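Local atomic coordinates of porin protein associated with imipenem resistance (Acinetobacter baumannii, PDB entry 4FUV), a protein that forms an eight-stranded beta-barrel in the outer membrane, is associated with imipenem resistance and probably takes part in ornithine and imipenem transport. Residues 22-27 and 216-221; 47-52 and 74-79; 125-130 and 186-191. All coordinates share one frame; numbering follows the deposited sequence.

Contact 1. Residues 22-27 and 216-221; sequences RAEVGT and VGKVGV. With C8E ((hydroxyethyloxy)tri(ethyloxy)octane), chain F; C8E ((hydroxyethyloxy)tri(ethyloxy)octane), chain D.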
loop_
_atom_site.group_PDB
_atom_site.type_symbol
_atom_site.label_atom_id
_atom_site.label_comp_id
_atom_site.label_asym_id
_atom_site.label_seq_id
_atom_site.Cartn_x
_atom_site.Cartn_y
_atom_site.Cartn_z
ATOM N N ARG A 22 -24.469 19.972 -18.119
ATOM C CA ARG A 22 -23.609 18.856 -17.803
ATOM C C ARG A 22 -24.253 17.972 -16.755
ATOM O O ARG A 22 -25.073 18.436 -15.964
ATOM C CB ARG A 22 -22.222 19.338 -17.363
ATOM C CG ARG A 22 -22.134 19.929 -15.959
ATOM C CD ARG A 22 -20.740 20.482 -15.660
ATOM N NE ARG A 22 -20.690 21.134 -14.351
ATOM C CZ ARG A 22 -19.889 22.149 -14.027
ATOM N NH1 ARG A 22 -19.032 22.658 -14.918
ATOM N NH2 ARG A 22 -19.941 22.657 -12.795
ATOM N N ALA A 23 -23.892 16.696 -16.786
ATOM C CA ALA A 23 -24.286 15.743 -15.764
ATOM C C ALA A 23 -23.036 15.363 -15.003
ATOM O O ALA A 23 -21.972 15.195 -15.605
ATOM C CB ALA A 23 -24.909 14.506 -16.404
ATOM N N GLU A 24 -23.156 15.214 -13.685
ATOM C CA GLU A 24 -21.985 14.979 -12.868
ATOM C C GLU A 24 -22.297 14.115 -11.656
ATOM O O GLU A 24 -23.433 14.063 -11.175
ATOM C CB GLU A 24 -21.366 16.314 -12.428
ATOM C CG GLU A 24 -22.233 17.129 -11.447
ATOM C CD GLU A 24 -22.020 18.641 -11.576
ATOM O OE1 GLU A 24 -21.619 19.104 -12.670
ATOM O OE2 GLU A 24 -22.242 19.366 -10.589
ATOM N N VAL A 25 -21.263 13.432 -11.187
ATOM C CA VAL A 25 -21.317 12.606 -9.998
ATOM C C VAL A 25 -20.045 12.892 -9.203
ATOM O O VAL A 25 -18.939 12.954 -9.757
ATOM C CB VAL A 25 -21.435 11.103 -10.356
ATOM C CG1 VAL A 25 -20.319 10.666 -11.317
ATOM C CG2 VAL A 25 -21.447 10.250 -9.117
ATOM N N GLY A 26 -20.198 13.120 -7.908
ATOM C CA GLY A 26 -19.030 13.390 -7.093
ATOM C C GLY A 26 -19.269 13.239 -5.609
ATOM O O GLY A 26 -20.299 12.709 -5.176
ATOM N N THR A 27 -18.322 13.736 -4.822
ATOM C CA THR A 27 -18.345 13.519 -3.380
ATOM C C THR A 27 -19.424 14.325 -2.641
ATOM O O THR A 27 -19.727 14.049 -1.468
ATOM C CB THR A 27 -16.957 13.778 -2.752
ATOM O OG1 THR A 27 -16.552 15.127 -2.997
ATOM C CG2 THR A 27 -15.911 12.829 -3.341
ATOM N N VAL A 216 -14.059 18.719 -2.415
ATOM C CA VAL A 216 -15.000 18.213 -3.413
ATOM C C VAL A 216 -14.258 17.604 -4.589
ATOM O O VAL A 216 -13.298 18.179 -5.093
ATOM C CB VAL A 216 -15.873 19.350 -3.981
ATOM C CG1 VAL A 216 -16.953 18.785 -4.889
ATOM C CG2 VAL A 216 -16.500 20.137 -2.854
ATOM N N GLY A 217 -14.695 16.432 -5.014
ATOM C CA GLY A 217 -14.223 15.848 -6.252
ATOM C C GLY A 217 -15.427 15.410 -7.065
ATOM O O GLY A 217 -16.320 14.744 -6.532
ATOM N N LYS A 218 -15.467 15.784 -8.341
ATOM C CA LYS A 218 -16.562 15.359 -9.213
ATOM C C LYS A 218 -16.074 15.056 -10.630
ATOM O O LYS A 218 -15.062 15.596 -11.073
ATOM C CB LYS A 218 -17.710 16.394 -9.226
ATOM C CG LYS A 218 -17.323 17.789 -9.746
ATOM C CD LYS A 218 -18.531 18.750 -9.761
ATOM C CE LYS A 218 -19.175 18.864 -8.380
ATOM N NZ LYS A 218 -20.181 19.963 -8.291
ATOM N N VAL A 219 -16.793 14.177 -11.325
ATOM C CA VAL A 219 -16.555 13.916 -12.742
ATOM C C VAL A 219 -17.898 13.975 -13.470
ATOM O O VAL A 219 -18.951 13.926 -12.831
ATOM C CB VAL A 219 -15.880 12.548 -12.981
ATOM C CG1 VAL A 219 -14.451 12.562 -12.452
ATOM C CG2 VAL A 219 -16.693 11.418 -12.315
ATOM N N GLY A 220 -17.866 14.092 -14.795
ATOM C CA GLY A 220 -19.098 14.198 -15.551
ATOM C C GLY A 220 -18.968 14.384 -17.052
ATOM O O GLY A 220 -17.884 14.278 -17.642
ATOM N N VAL A 221 -20.100 14.656 -17.680
ATOM C CA VAL A 221 -20.155 14.813 -19.115
ATOM C C VAL A 221 -20.773 16.158 -19.447
ATOM O O VAL A 221 -21.784 16.537 -18.862
ATOM C CB VAL A 221 -20.973 13.670 -19.731
ATOM C CG1 VAL A 221 -20.994 13.773 -21.252
ATOM C CG2 VAL A 221 -20.414 12.331 -19.271
HETATM C C4 C8E F . -14.306 10.897 -17.422
HETATM C C5 C8E F . -15.580 11.357 -16.727
HETATM C C6 C8E F . -16.820 10.831 -17.446
HETATM C C7 C8E F . -17.917 10.476 -16.446
HETATM O O9 C8E F . -22.428 11.491 -14.872
HETATM C C10 C8E F . -23.650 10.784 -14.881
HETATM C C11 C8E F . -24.371 10.983 -13.548
HETATM O O12 C8E F . -25.437 11.909 -13.657
HETATM C C13 C8E F . -26.473 11.645 -12.735
HETATM C C14 C8E F . -27.793 12.204 -13.250
HETATM C C16 C8E F . -29.813 13.991 -10.732
HETATM C C17 C8E F . -30.217 15.278 -10.019
HETATM O O18 C8E F . -31.281 15.007 -9.133
HETATM C C19 C8E F . -30.918 14.111 -8.109
HETATM C C20 C8E F . -32.026 14.059 -7.062
HETATM O O21 C8E F . -32.361 12.709 -6.830
HETATM C C1 C8E D . -11.467 12.616 -10.219
HETATM C C2 C8E D . -11.543 13.916 -9.427
HETATM C C3 C8E D . -11.368 13.635 -7.939
HETATM C C5 C8E D . -11.709 14.900 -3.597
HETATM C C6 C8E D . -11.657 15.242 -2.113
HETATM C C7 C8E D . -12.067 14.062 -1.233
HETATM C C8 C8E D . -13.559 14.041 -0.906
HETATM O O9 C8E D . -13.783 13.836 0.478
HETATM C C10 C8E D . -15.096 14.202 0.858
HETATM C C11 C8E D . -15.449 13.677 2.249
HETATM O O12 C8E D . -15.240 14.690 3.209
HETATM C C13 C8E D . -16.065 14.593 4.352
HETATM C C14 C8E D . -15.747 15.793 5.232
HETATM O O15 C8E D . -14.466 16.245 4.843
HETATM C C16 C8E D . -13.540 16.384 5.900
HETATM C C17 C8E D . -12.407 17.300 5.454
HETATM O O18 C8E D . -11.191 16.595 5.529
#

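Contact 2. Residues 47-52 and 74-79; sequences GYNGGD and NVYLNA. With C8E ((hydroxyethyloxy)tri(ethyloxy)octane), chain C.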
loop_
_atom_site.group_PDB
_atom_site.type_symbol
_atom_site.label_atom_id
_atom_site.label_comp_id
_atom_site.label_asym_id
_atom_site.label_seq_id
_atom_site.Cartn_x
_atom_site.Cartn_y
_atom_site.Cartn_z
ATOM N N GLY A 47 -25.651 24.784 -10.770
ATOM C CA GLY A 47 -25.853 23.357 -10.619
ATOM C C GLY A 47 -26.559 22.894 -9.363
ATOM O O GLY A 47 -26.732 23.643 -8.405
ATOM N N TYR A 48 -26.983 21.638 -9.392
ATOM C CA TYR A 48 -27.522 20.976 -8.227
ATOM C C TYR A 48 -26.818 19.653 -8.049
ATOM O O TYR A 48 -26.649 18.898 -9.006
ATOM C CB TYR A 48 -29.023 20.726 -8.369
ATOM C CG TYR A 48 -29.608 19.949 -7.197
ATOM C CD1 TYR A 48 -29.949 20.593 -6.018
ATOM C CD2 TYR A 48 -29.812 18.574 -7.275
ATOM C CE1 TYR A 48 -30.494 19.884 -4.937
ATOM C CE2 TYR A 48 -30.344 17.854 -6.203
ATOM C CZ TYR A 48 -30.680 18.518 -5.030
ATOM O OH TYR A 48 -31.223 17.818 -3.963
ATOM N N ASN A 49 -26.413 19.376 -6.817
ATOM C CA ASN A 49 -25.877 18.072 -6.452
ATOM C C ASN A 49 -26.697 17.591 -5.265
ATOM O O ASN A 49 -26.766 18.255 -4.220
ATOM C CB ASN A 49 -24.417 18.134 -6.000
ATOM C CG ASN A 49 -23.444 18.507 -7.115
ATOM O OD1 ASN A 49 -22.351 18.977 -6.824
ATOM N ND2 ASN A 49 -23.829 18.301 -8.380
ATOM N N GLY A 50 -27.289 16.427 -5.417
ATOM C CA GLY A 50 -28.124 15.886 -4.364
ATOM C C GLY A 50 -28.088 14.388 -4.421
ATOM O O GLY A 50 -27.127 13.799 -4.917
ATOM N N GLY A 51 -29.154 13.773 -3.922
ATOM C CA GLY A 51 -29.239 12.335 -3.850
ATOM C C GLY A 51 -28.895 11.868 -2.456
ATOM O O GLY A 51 -28.722 12.681 -1.542
ATOM N N ASP A 52 -28.817 10.553 -2.293
ATOM C CA ASP A 52 -28.308 9.953 -1.069
ATOM C C ASP A 52 -27.961 8.482 -1.261
ATOM O O ASP A 52 -28.809 7.677 -1.654
ATOM C CB ASP A 52 -29.259 10.157 0.119
ATOM C CG ASP A 52 -30.589 9.472 -0.062
ATOM O OD1 ASP A 52 -31.118 9.482 -1.192
ATOM O OD2 ASP A 52 -31.106 8.926 0.940
ATOM N N ASN A 74 -27.331 20.314 -2.407
ATOM C CA ASN A 74 -26.505 21.479 -2.648
ATOM C C ASN A 74 -26.892 22.196 -3.939
ATOM O O ASN A 74 -27.156 21.547 -4.955
ATOM C CB ASN A 74 -25.059 21.024 -2.741
ATOM C CG ASN A 74 -24.649 20.183 -1.551
ATOM O OD1 ASN A 74 -24.750 20.621 -0.407
ATOM N ND2 ASN A 74 -24.200 18.965 -1.815
ATOM N N VAL A 75 -26.934 23.527 -3.884
ATOM C CA VAL A 75 -27.106 24.357 -5.077
ATOM C C VAL A 75 -25.882 25.253 -5.209
ATOM O O VAL A 75 -25.503 25.923 -4.249
ATOM C CB VAL A 75 -28.339 25.286 -4.972
ATOM C CG1 VAL A 75 -28.457 26.162 -6.221
ATOM C CG2 VAL A 75 -29.601 24.492 -4.753
ATOM N N TYR A 76 -25.282 25.303 -6.393
ATOM C CA TYR A 76 -24.065 26.099 -6.551
ATOM C C TYR A 76 -24.053 26.998 -7.777
ATOM O O TYR A 76 -24.656 26.694 -8.822
ATOM C CB TYR A 76 -22.816 25.204 -6.519
ATOM C CG TYR A 76 -22.676 24.269 -7.720
ATOM C CD1 TYR A 76 -22.047 24.696 -8.895
ATOM C CD2 TYR A 76 -23.145 22.962 -7.673
ATOM C CE1 TYR A 76 -21.910 23.849 -9.995
ATOM C CE2 TYR A 76 -23.023 22.106 -8.768
ATOM C CZ TYR A 76 -22.382 22.561 -9.930
ATOM O OH TYR A 76 -22.225 21.749 -11.037
ATOM N N LEU A 77 -23.363 28.116 -7.640
ATOM C CA LEU A 77 -23.139 29.007 -8.769
ATOM C C LEU A 77 -21.647 29.323 -8.852
ATOM O O LEU A 77 -21.076 29.932 -7.935
ATOM C CB LEU A 77 -23.946 30.288 -8.613
ATOM C CG LEU A 77 -23.773 31.286 -9.752
ATOM C CD1 LEU A 77 -24.247 30.669 -11.073
ATOM C CD2 LEU A 77 -24.526 32.567 -9.447
ATOM N N ASN A 78 -21.016 28.879 -9.933
ATOM C CA ASN A 78 -19.591 29.132 -10.136
ATOM C C ASN A 78 -19.292 29.935 -11.382
ATOM O O ASN A 78 -19.890 29.706 -12.439
ATOM C CB ASN A 78 -18.802 27.820 -10.223
ATOM C CG ASN A 78 -18.815 27.064 -8.928
ATOM O OD1 ASN A 78 -18.805 27.669 -7.871
ATOM N ND2 ASN A 78 -18.843 25.736 -9.003
ATOM N N ALA A 79 -18.351 30.859 -11.251
ATOM C CA ALA A 79 -17.654 31.407 -12.420
ATOM C C ALA A 79 -16.558 30.425 -12.809
ATOM O O ALA A 79 -15.864 29.883 -11.937
ATOM C CB ALA A 79 -17.049 32.758 -12.088
HETATM C C1 C8E C . -30.296 24.148 -12.071
HETATM C C2 C8E C . -30.282 24.412 -10.566
HETATM C C3 C8E C . -31.656 24.175 -9.950
HETATM C C4 C8E C . -31.731 24.616 -8.489
HETATM C C5 C8E C . -32.177 23.474 -7.586
HETATM C C6 C8E C . -33.073 23.916 -6.430
HETATM C C7 C8E C . -32.818 23.053 -5.194
HETATM C C8 C8E C . -33.647 23.508 -4.000
HETATM O O9 C8E C . -33.109 22.988 -2.802
HETATM C C10 C8E C . -32.346 23.937 -2.089
#

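Contact 3. Residues 125-130 and 186-191; sequences QDFIAG and AVTTGD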
loop_
_atom_site.group_PDB
_atom_site.type_symbol
_atom_site.label_atom_id
_atom_site.label_comp_id
_atom_site.label_asym_id
_atom_site.label_seq_id
_atom_site.Cartn_x
_atom_site.Cartn_y
_atom_site.Cartn_z
ATOM N N GLN A 125 -4.435 6.693 19.277
ATOM C CA GLN A 125 -4.201 5.707 20.321
ATOM C C GLN A 125 -4.741 4.362 19.858
ATOM O O GLN A 125 -5.819 4.284 19.253
ATOM C CB GLN A 125 -4.850 6.126 21.641
ATOM C CG GLN A 125 -4.602 5.138 22.770
ATOM C CD GLN A 125 -5.153 5.597 24.110
ATOM O OE1 GLN A 125 -5.088 6.778 24.453
ATOM N NE2 GLN A 125 -5.677 4.652 24.888
ATOM N N ASP A 126 -3.970 3.313 20.109
ATOM C CA ASP A 126 -4.375 1.968 19.723
ATOM C C ASP A 126 -5.269 1.343 20.790
ATOM O O ASP A 126 -5.018 1.505 21.988
ATOM C CB ASP A 126 -3.149 1.089 19.499
ATOM C CG ASP A 126 -2.307 1.551 18.312
ATOM O OD1 ASP A 126 -2.880 2.071 17.332
ATOM O OD2 ASP A 126 -1.078 1.390 18.360
ATOM N N PHE A 127 -6.302 0.639 20.327
ATOM C CA PHE A 127 -7.227 -0.095 21.173
ATOM C C PHE A 127 -7.434 -1.481 20.577
ATOM O O PHE A 127 -7.231 -1.682 19.387
ATOM C CB PHE A 127 -8.583 0.607 21.244
ATOM C CG PHE A 127 -8.563 1.913 21.986
ATOM C CD1 PHE A 127 -8.208 3.084 21.338
ATOM C CD2 PHE A 127 -8.935 1.973 23.326
ATOM C CE1 PHE A 127 -8.200 4.296 22.014
ATOM C CE2 PHE A 127 -8.930 3.173 24.012
ATOM C CZ PHE A 127 -8.562 4.347 23.345
ATOM N N ILE A 128 -7.840 -2.433 21.411
ATOM C CA ILE A 128 -8.197 -3.761 20.930
ATOM C C ILE A 128 -9.591 -4.112 21.429
ATOM O O ILE A 128 -9.837 -4.119 22.636
ATOM C CB ILE A 128 -7.200 -4.842 21.406
ATOM C CG1 ILE A 128 -5.915 -4.792 20.564
ATOM C CG2 ILE A 128 -7.830 -6.232 21.297
ATOM C CD1 ILE A 128 -4.789 -5.694 21.102
ATOM N N ALA A 129 -10.491 -4.416 20.496
ATOM C CA ALA A 129 -11.884 -4.698 20.819
ATOM C C ALA A 129 -12.032 -5.959 21.673
ATOM O O ALA A 129 -11.384 -6.977 21.415
ATOM C CB ALA A 129 -12.700 -4.831 19.543
ATOM N N GLY A 130 -12.907 -5.889 22.670
ATOM C CA GLY A 130 -13.202 -7.035 23.515
ATOM C C GLY A 130 -13.995 -8.116 22.803
ATOM O O GLY A 130 -14.283 -8.013 21.609
ATOM N N ALA A 186 -13.058 -2.141 25.102
ATOM C CA ALA A 186 -11.757 -2.332 24.490
ATOM C C ALA A 186 -10.657 -2.230 25.533
ATOM O O ALA A 186 -10.811 -1.556 26.546
ATOM C CB ALA A 186 -11.547 -1.304 23.396
ATOM N N VAL A 187 -9.552 -2.924 25.293
ATOM C CA VAL A 187 -8.379 -2.784 26.151
ATOM C C VAL A 187 -7.386 -1.853 25.484
ATOM O O VAL A 187 -7.421 -1.667 24.260
ATOM C CB VAL A 187 -7.707 -4.133 26.414
ATOM C CG1 VAL A 187 -8.699 -5.093 27.063
ATOM C CG2 VAL A 187 -7.171 -4.718 25.105
ATOM N N THR A 188 -6.483 -1.283 26.278
ATOM C CA THR A 188 -5.536 -0.300 25.760
ATOM C C THR A 188 -4.426 -0.078 26.787
ATOM O O THR A 188 -4.563 -0.501 27.920
ATOM C CB THR A 188 -6.257 1.033 25.499
ATOM O OG1 THR A 188 -5.477 1.846 24.618
ATOM C CG2 THR A 188 -6.528 1.790 26.823
ATOM N N THR A 189 -3.325 0.561 26.398
ATOM C CA THR A 189 -2.322 0.940 27.383
ATOM C C THR A 189 -2.020 2.413 27.273
ATOM O O THR A 189 -1.155 2.921 27.964
ATOM C CB THR A 189 -1.008 0.140 27.282
ATOM O OG1 THR A 189 -0.498 0.244 25.947
ATOM C CG2 THR A 189 -1.233 -1.335 27.648
ATOM N N GLY A 190 -2.752 3.100 26.406
ATOM C CA GLY A 190 -2.545 4.518 26.222
ATOM C C GLY A 190 -3.205 5.342 27.306
ATOM O O GLY A 190 -3.843 4.809 28.217
ATOM N N ASP A 191 -3.072 6.654 27.178
ATOM C CA ASP A 191 -3.525 7.599 28.186
ATOM C C ASP A 191 -5.048 7.708 28.312
ATOM O O ASP A 191 -5.573 7.909 29.399
ATOM C CB ASP A 191 -2.943 8.978 27.863
ATOM C CG ASP A 191 -2.283 9.615 29.051
ATOM O OD1 ASP A 191 -1.130 9.245 29.359
ATOM O OD2 ASP A 191 -2.919 10.484 29.681
HETATM O O HOH W 1 -2.512 1.479 23.695
#

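Contact 1. Residues 22-27 and 216-221
Glu24 and Lys218 meet where strand 20-26 pairs antiparallel with strand 213-224, the seam that joins the first and last strands and closes the eight-stranded barrel. Gly220, opposite Glu24, and Gly26, opposite Lys218, let the backbones close in: the CA atoms of Gly26 and Lys218 are only 3.8 Å apart. Lys218 is best followed outward. Its CB packs on Val25 O and Gly26 CA; CG is set between the backbone N and carbonyl carbon (chi1 61°), and the extended step beyond it puts Lys218 CD 3.9 Å from Glu24 CD. A bend at chi3 (56°) then turns CE and NZ toward Glu24 OE2, and NZ completes a salt bridge to OE2 at 3.1 Å. The ammonium comes from above the carboxylate plane, 55° out of it, and has a further partner in Asn49 OD1. Glu24 has three further partners: Arg22 NE binds OE1 at 2.8 Å, Asn49 ND2 hydrogen-bonds OE2, and Tyr76 OH makes a probable, suspiciously short bond to OE2. With two cations so close, the buried carboxylate is probably kept ionised. The other face of the sheet is apolar and meets detergent. There Val25 and Val219 lie side by side, CG1 of the former 3.8 Å from CG2 of the latter, and Val219 CG1 touches C1 of one C8E molecule while its CB rests near C5 of a second. Past the last paired residue of strand 20-26, Thr27 N still donates to Gly217 O, and Gly217 N returns a nearly straight bond to Thr27 OG1 (3.0 Å).

Contact 2. Residues 47-52 and 74-79
Gly47 pairs with Tyr76 and Asn49 with Asn74, each as an antiparallel hydrogen-bonded pair with two backbone bonds, while Tyr48 and Val75 form the non-hydrogen-bonded pair between them and the strand axes run 155° apart. The phenol of Tyr76 folds back across the neighbouring strand: with CG placed between its own backbone N and carbonyl carbon (chi1 68°), the ring lies over Gly47. Gly47 CA makes a CH-pi contact 3.8 Å from the Tyr76 ring centroid, over the face and displaced toward the rim. The missing side chain at position 47 is what admits the ring, since a CB would clash with Tyr76 CZ. Asn49 approaches the same ring at its edge, where ND2 lies in the ring plane, 3.9 Å from Tyr76 CE2; the amide and ring planes are turned 50° from each other. That amide also reaches back to Tyr48 O at 2.9 Å, but from above the carbonyl plane and with a bent N-H.

These residues belong to the hairpin of strands 42-56 and 64-81 in the beta-barrel wall, whose side chains alternate between its two faces. Tyr76, Asn49 and Asn74 share the polar face: the tips of Tyr76 and Asn49 join the Glu24-Lys218 cluster of the neighbouring strands, and Asn74 ND2 donates to Asn106 OD1 on strand 95-114. Tyr48 and Val75 occupy the detergent-facing side. Val75 CG2 sits at the edge of the Tyr48 ring, 4.1 Å from CD1, and touches C8E C7 at 3.6 Å. The Tyr48 hydroxyl bonds to Asn73 OD1, so the ring is held at its outer end while Tyr48 CD1 passes 3.1 Å from Asn74 O.

Contact 3. Residues 125-130 and 186-191
Gln125 and Thr188 cross at about a right angle where the short strand 125-129 runs antiparallel to the end of strand 177-187, in the beta extension of the barrel strands, about 31 Å from the centre of the chain. With CG anti to the backbone N (chi1 -179°), the extended glutamine chain carries its amide across to the threonine. Its NE2 donates to Thr188 OG1 at 2.8 Å with the oxygen close to the amide plane, and a second bond from NE2 goes to Gln192 O. Gly190 CA lies over one face of the amide, 3.5 Å from Gln125 CD, where a CB would collide with that carbon.

Thr188 OG1 donates a hydrogen bond to Asp126 O (2.7 Å), in the carbonyl plane, so this hydroxyl joins a side chain and a main-chain carbonyl of strand 125-129. Phe127 lies side by side with Thr188, both pointing the same way: OG1 sits 3.7 Å above one face of the ring, offset toward its rim, and CB touches Phe127 CD2. Leu194 and Ala197 of helix 194-207 also pack on this phenylalanine. On the other face, Ile128 and Val187 meet at an oblique angle, Ile128 CB 3.7 Å from Val187 CG2, beside the two backbone bonds that pair them. Asp126 is salt-bridged through OD1 to Arg121 and through OD2 to Arg118 of the second subunit, whose Thr189 packs on Ile128. A water ties the segments together, donating to Asp126 O and accepting from Thr189 N, each at 3.0 Å.

In the fold
Contacts 1 and 2 are neighbours in the barrel wall, their centres 10 Å apart, and their polar side chains meet on the same side: Lys218 NZ of contact 1 lies 2.8 Å from Asn49 OD1 of contact 2, a probable hydrogen bond, and packs on the Tyr76 ring. One charged and amide-rich cluster thus spans the 22-27/216-221 seam and the 47-52/74-79 hairpin, while the opposite faces of both carry bound C8E detergent. Contact 3 stands apart, its centre about 40 Å from that of contact 1 and about 42 Å from that of contact 2. It lies across the chain's centre from contact 2, and there the second subunit, rather than detergent, packs against the residues.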